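Local coordinates for protein N-isopropylammelide isopropylaminohydrolase (Burkholderia multivorans ATCC 17616, PDB 6NBO) that is a zinc-containing enzyme of the amidohydrolase family, whose members are built around a TIM-barrel fold, at residues 267-271 against 272-276; 322-325 against 326-329. All blocks are in the same frame, centred on the assembly; numbering follows the deposited sequence.

Contact 1: 267-271 against 272-276; sequences ARMAE and LGVAV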
loop_
_atom_site.group_PDB
_atom_site.type_symbol
_atom_site.label_atom_id
_atom_site.label_comp_id
_atom_site.label_asym_id
_atom_site.label_seq_id
_atom_site.Cartn_x
_atom_site.Cartn_y
_atom_site.Cartn_z
ATOM N N ALA A 267 13.918 -17.054 1.755
ATOM C CA ALA A 267 14.773 -17.285 0.594
ATOM C C ALA A 267 13.937 -17.617 -0.632
ATOM O O ALA A 267 14.193 -17.100 -1.724
ATOM C CB ALA A 267 15.779 -18.403 0.883
ATOM N N ARG A 268 12.899 -18.440 -0.456
ATOM C CA ARG A 268 12.026 -18.788 -1.572
ATOM C C ARG A 268 11.253 -17.578 -2.060
ATOM O O ARG A 268 11.108 -17.378 -3.273
ATOM C CB ARG A 268 11.067 -19.903 -1.160
ATOM C CG ARG A 268 11.782 -21.224 -0.917
ATOM C CD ARG A 268 10.876 -22.212 -0.214
ATOM N NE ARG A 268 9.732 -22.583 -1.041
ATOM C CZ ARG A 268 8.710 -23.296 -0.598
ATOM N NH1 ARG A 268 8.698 -23.700 0.661
ATOM N NH2 ARG A 268 7.703 -23.594 -1.408
ATOM N N MET A 269 10.737 -16.766 -1.129
ATOM C CA MET A 269 10.045 -15.547 -1.523
ATOM C C MET A 269 10.960 -14.617 -2.312
ATOM O O MET A 269 10.548 -14.047 -3.328
ATOM C CB MET A 269 9.487 -14.847 -0.279
ATOM C CG MET A 269 8.516 -15.741 0.496
ATOM S SD MET A 269 8.117 -15.088 2.117
ATOM C CE MET A 269 7.353 -13.572 1.615
ATOM N N ALA A 270 12.207 -14.448 -1.868
ATOM C CA ALA A 270 13.125 -13.585 -2.601
ATOM C C ALA A 270 13.328 -14.099 -4.023
ATOM O O ALA A 270 13.263 -13.334 -4.993
ATOM C CB ALA A 270 14.465 -13.499 -1.870
ATOM N N GLU A 271 13.570 -15.407 -4.155
ATOM C CA GLU A 271 13.761 -16.023 -5.465
ATOM C C GLU A 271 12.573 -15.759 -6.388
ATOM O O GLU A 271 12.754 -15.480 -7.577
ATOM C CB GLU A 271 13.994 -17.527 -5.288
ATOM C CG GLU A 271 14.135 -18.306 -6.583
ATOM C CD GLU A 271 15.252 -17.777 -7.461
ATOM O OE1 GLU A 271 16.323 -17.428 -6.919
ATOM O OE2 GLU A 271 15.057 -17.696 -8.693
ATOM N N LEU A 272 11.353 -15.818 -5.859
ATOM C CA LEU A 272 10.156 -15.681 -6.678
ATOM C C LEU A 272 9.687 -14.239 -6.815
ATOM O O LEU A 272 8.655 -13.993 -7.449
ATOM C CB LEU A 272 9.027 -16.539 -6.099
ATOM C CG LEU A 272 9.286 -18.039 -6.250
ATOM C CD1 LEU A 272 8.350 -18.856 -5.382
ATOM C CD2 LEU A 272 9.125 -18.421 -7.709
ATOM N N GLY A 273 10.418 -13.283 -6.255
ATOM C CA GLY A 273 9.960 -11.914 -6.288
ATOM C C GLY A 273 8.690 -11.679 -5.507
ATOM O O GLY A 273 7.908 -10.798 -5.867
ATOM N N VAL A 274 8.460 -12.447 -4.445
ATOM C CA VAL A 274 7.287 -12.269 -3.593
ATOM C C VAL A 274 7.620 -11.267 -2.495
ATOM O O VAL A 274 8.538 -11.491 -1.702
ATOM C CB VAL A 274 6.841 -13.608 -2.988
ATOM C CG1 VAL A 274 5.732 -13.374 -1.966
ATOM C CG2 VAL A 274 6.404 -14.564 -4.089
ATOM N N ALA A 275 6.872 -10.164 -2.443
ATOM C CA ALA A 275 7.027 -9.153 -1.410
ATOM C C ALA A 275 6.112 -9.458 -0.228
ATOM O O ALA A 275 5.159 -10.235 -0.336
ATOM C CB ALA A 275 6.698 -7.756 -1.963
ATOM N N VAL A 276 6.427 -8.849 0.917
ATOM C CA VAL A 276 5.594 -8.987 2.100
ATOM C C VAL A 276 5.095 -7.603 2.505
ATOM O O VAL A 276 5.815 -6.606 2.424
ATOM C CB VAL A 276 6.344 -9.710 3.250
ATOM C CG1 VAL A 276 7.503 -8.869 3.810
ATOM C CG2 VAL A 276 5.370 -10.128 4.351
#
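Two backbone N-H groups converge on Met269 O, one well and one poorly. Val274 N bonds to Met269 O at 2.9 Å, nearly straight at 158°, whereas Leu272 N makes a weak second bond to it, its stronger one being to Arg268 O at 3.0 Å. Gly273 N in turn bonds to Ala270 O at 3.1 Å, approaching from well above the carbonyl plane rather than along a lone pair. The bond from Val274 N to Met269 O encloses the one from Gly273 N to Ala270 O, a nested pair that is the Schellman motif ending helix 259-272. Gly273 turns the chain with phi 65°, a value glycine takes without the strain a side chain would bring, and lets it run into strand 275-278, one of the parallel strands of the TIM-barrel fold. The apolar pair usual for this motif is present as well. Met269 CB lies 4.0 Å from Val274 CB, and a bend at chi3 (62°) brings the methionine methyl round so that Met269 CE meets Val274 CG1 at 3.9 Å; the unbranched chain suits this buried place between helix end and barrel wall, where Met269 also packs on Leu234 of helix 223-239. On another side of the helix end, Leu272 CG lies 3.6 Å from Arg268 O, while the leucine side chain packs on Ala238. Arg268 reaches that same helix with its guanidinium, forming a salt bridge to Asp231.

Contact 2: 322-325 against 326-329; sequences AMLI and AMRN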
loop_
_atom_site.group_PDB
_atom_site.type_symbol
_atom_site.label_atom_id
_atom_site.label_comp_id
_atom_site.label_asym_id
_atom_site.label_seq_id
_atom_site.Cartn_x
_atom_site.Cartn_y
_atom_site.Cartn_z
ATOM N N ALA A 322 5.376 4.681 8.581
ATOM C CA ALA A 322 6.799 4.366 8.634
ATOM C C ALA A 322 7.309 4.442 10.060
ATOM O O ALA A 322 8.054 3.560 10.511
ATOM C CB ALA A 322 7.588 5.325 7.741
ATOM N N MET A 323 6.908 5.488 10.789
ATOM C CA MET A 323 7.282 5.597 12.194
ATOM C C MET A 323 6.799 4.392 12.990
ATOM O O MET A 323 7.529 3.867 13.838
ATOM C CB MET A 323 6.707 6.883 12.799
ATOM C CG MET A 323 7.189 7.149 14.225
ATOM S SD MET A 323 6.223 8.430 15.036
ATOM C CE MET A 323 4.684 7.549 15.332
ATOM N N LEU A 324 5.568 3.939 12.745
ATOM C CA LEU A 324 5.048 2.827 13.540
ATOM C C LEU A 324 5.755 1.519 13.191
ATOM O O LEU A 324 6.007 0.683 14.070
ATOM C CB LEU A 324 3.544 2.696 13.334
ATOM C CG LEU A 324 2.693 3.838 13.888
ATOM C CD1 LEU A 324 1.252 3.659 13.429
ATOM C CD2 LEU A 324 2.763 3.857 15.412
ATOM N N ILE A 325 6.088 1.332 11.915
ATOM C CA ILE A 325 6.887 0.171 11.513
ATOM C C ILE A 325 8.240 0.189 12.226
ATOM O O ILE A 325 8.693 -0.825 12.778
ATOM C CB ILE A 325 7.038 0.147 9.979
ATOM C CG1 ILE A 325 5.685 -0.173 9.325
ATOM C CG2 ILE A 325 8.098 -0.865 9.539
ATOM C CD1 ILE A 325 5.657 0.010 7.813
ATOM N N ALA A 326 8.900 1.349 12.226
ATOM C CA ALA A 326 10.187 1.488 12.898
ATOM C C ALA A 326 10.070 1.158 14.382
ATOM O O ALA A 326 10.879 0.397 14.933
ATOM C CB ALA A 326 10.724 2.909 12.686
ATOM N N MET A 327 9.050 1.705 15.047
ATOM C CA MET A 327 8.842 1.408 16.464
ATOM C C MET A 327 8.610 -0.078 16.685
ATOM O O MET A 327 9.194 -0.684 17.592
ATOM C CB MET A 327 7.643 2.205 17.001
ATOM C CG MET A 327 7.855 3.700 17.073
ATOM S SD MET A 327 6.290 4.523 17.517
ATOM C CE MET A 327 6.907 5.976 18.350
ATOM N N ARG A 328 7.746 -0.680 15.869
ATOM C CA ARG A 328 7.433 -2.094 16.036
ATOM C C ARG A 328 8.675 -2.958 15.872
ATOM O O ARG A 328 8.796 -3.998 16.526
ATOM C CB ARG A 328 6.353 -2.514 15.038
ATOM C CG ARG A 328 5.908 -3.971 15.155
ATOM C CD ARG A 328 5.210 -4.251 16.490
ATOM N NE ARG A 328 4.811 -5.651 16.633
ATOM C CZ ARG A 328 5.618 -6.620 17.053
ATOM N NH1 ARG A 328 6.878 -6.340 17.372
ATOM N NH2 ARG A 328 5.169 -7.867 17.154
ATOM N N ASN A 329 9.610 -2.540 15.025
ATOM C CA ASN A 329 10.833 -3.292 14.788
ATOM C C ASN A 329 11.981 -2.842 15.683
ATOM O O ASN A 329 13.118 -3.286 15.480
ATOM C CB ASN A 329 11.223 -3.187 13.311
ATOM C CG ASN A 329 10.411 -4.123 12.432
ATOM O OD1 ASN A 329 10.861 -5.215 12.106
ATOM N ND2 ASN A 329 9.201 -3.706 12.056
#
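The side-chain amide of Asn329 meets the carbonyl of Ile325 edge-on: Ile325 O lies almost in the amide plane, 3.0 Å from Asn329 ND2, in a bond of 165°. Obliquely off one face of that amide stands Ile325 CG2, 4.0 Å from Asn329 ND2, and at its other end Asn329 OD1 accepts from Val289 N. The carbonyl plane of Ile325 is itself approached from opposite faces, because Asn329 N bonds to Ile325 O as well. A chi1 of -79° sets Asn329 CG beside its own backbone N, which lets main chain and side chain reach one acceptor. Asparagine fits the end of helix 318-328 because its short side chain carries an N-H donor that can curl back to a carbonyl of the last turn, and an oxygen for a second partner. One residue earlier the ordinary i to i+4 helical bonding continues, with Arg328 N bonded to Leu324 O at 2.8 Å. Met327, an exposed residue, runs out extended beyond CG. Met327 SD lies 4.1 Å from Met323 CE, the two thioethers crossing at a slant, and Leu324 CD2 is 4.2 Å from the same sulfur. Ala326, with a methyl alone, sits close over the previous turn, its CB 3.5 Å from Ala322 O. Arg328 leads away to the carbonyls of Pro281 and Val284. Held at ND2 by Ile325 O and at OD1 by Val289 N, the asparagine amide is fixed in its rotation; the bond accepted at OD1 would probably make its N-H a somewhat better donor.

Contacts 1 and 2 both finish a helix, but by different means: 267-276 uses backbone bonds and a glycine, whereas 322-329 adds a side-chain amide. They follow in series along the chain and do not touch; their centres are 22 Å apart and their nearest atoms about 9 Å. Both stand back from the two zinc sites, with the side chain of Val276 about 12 Å and that of Ile325 about 13 Å from a bound zinc ion. Contact 1 feeds strand 275-278, which lies between strand 246-250, ending in the zinc ligand His250, and strand 299-301, shortly before the shared ligand Asp304. Contact 2 lies on the helix that follows Asp304 in the chain.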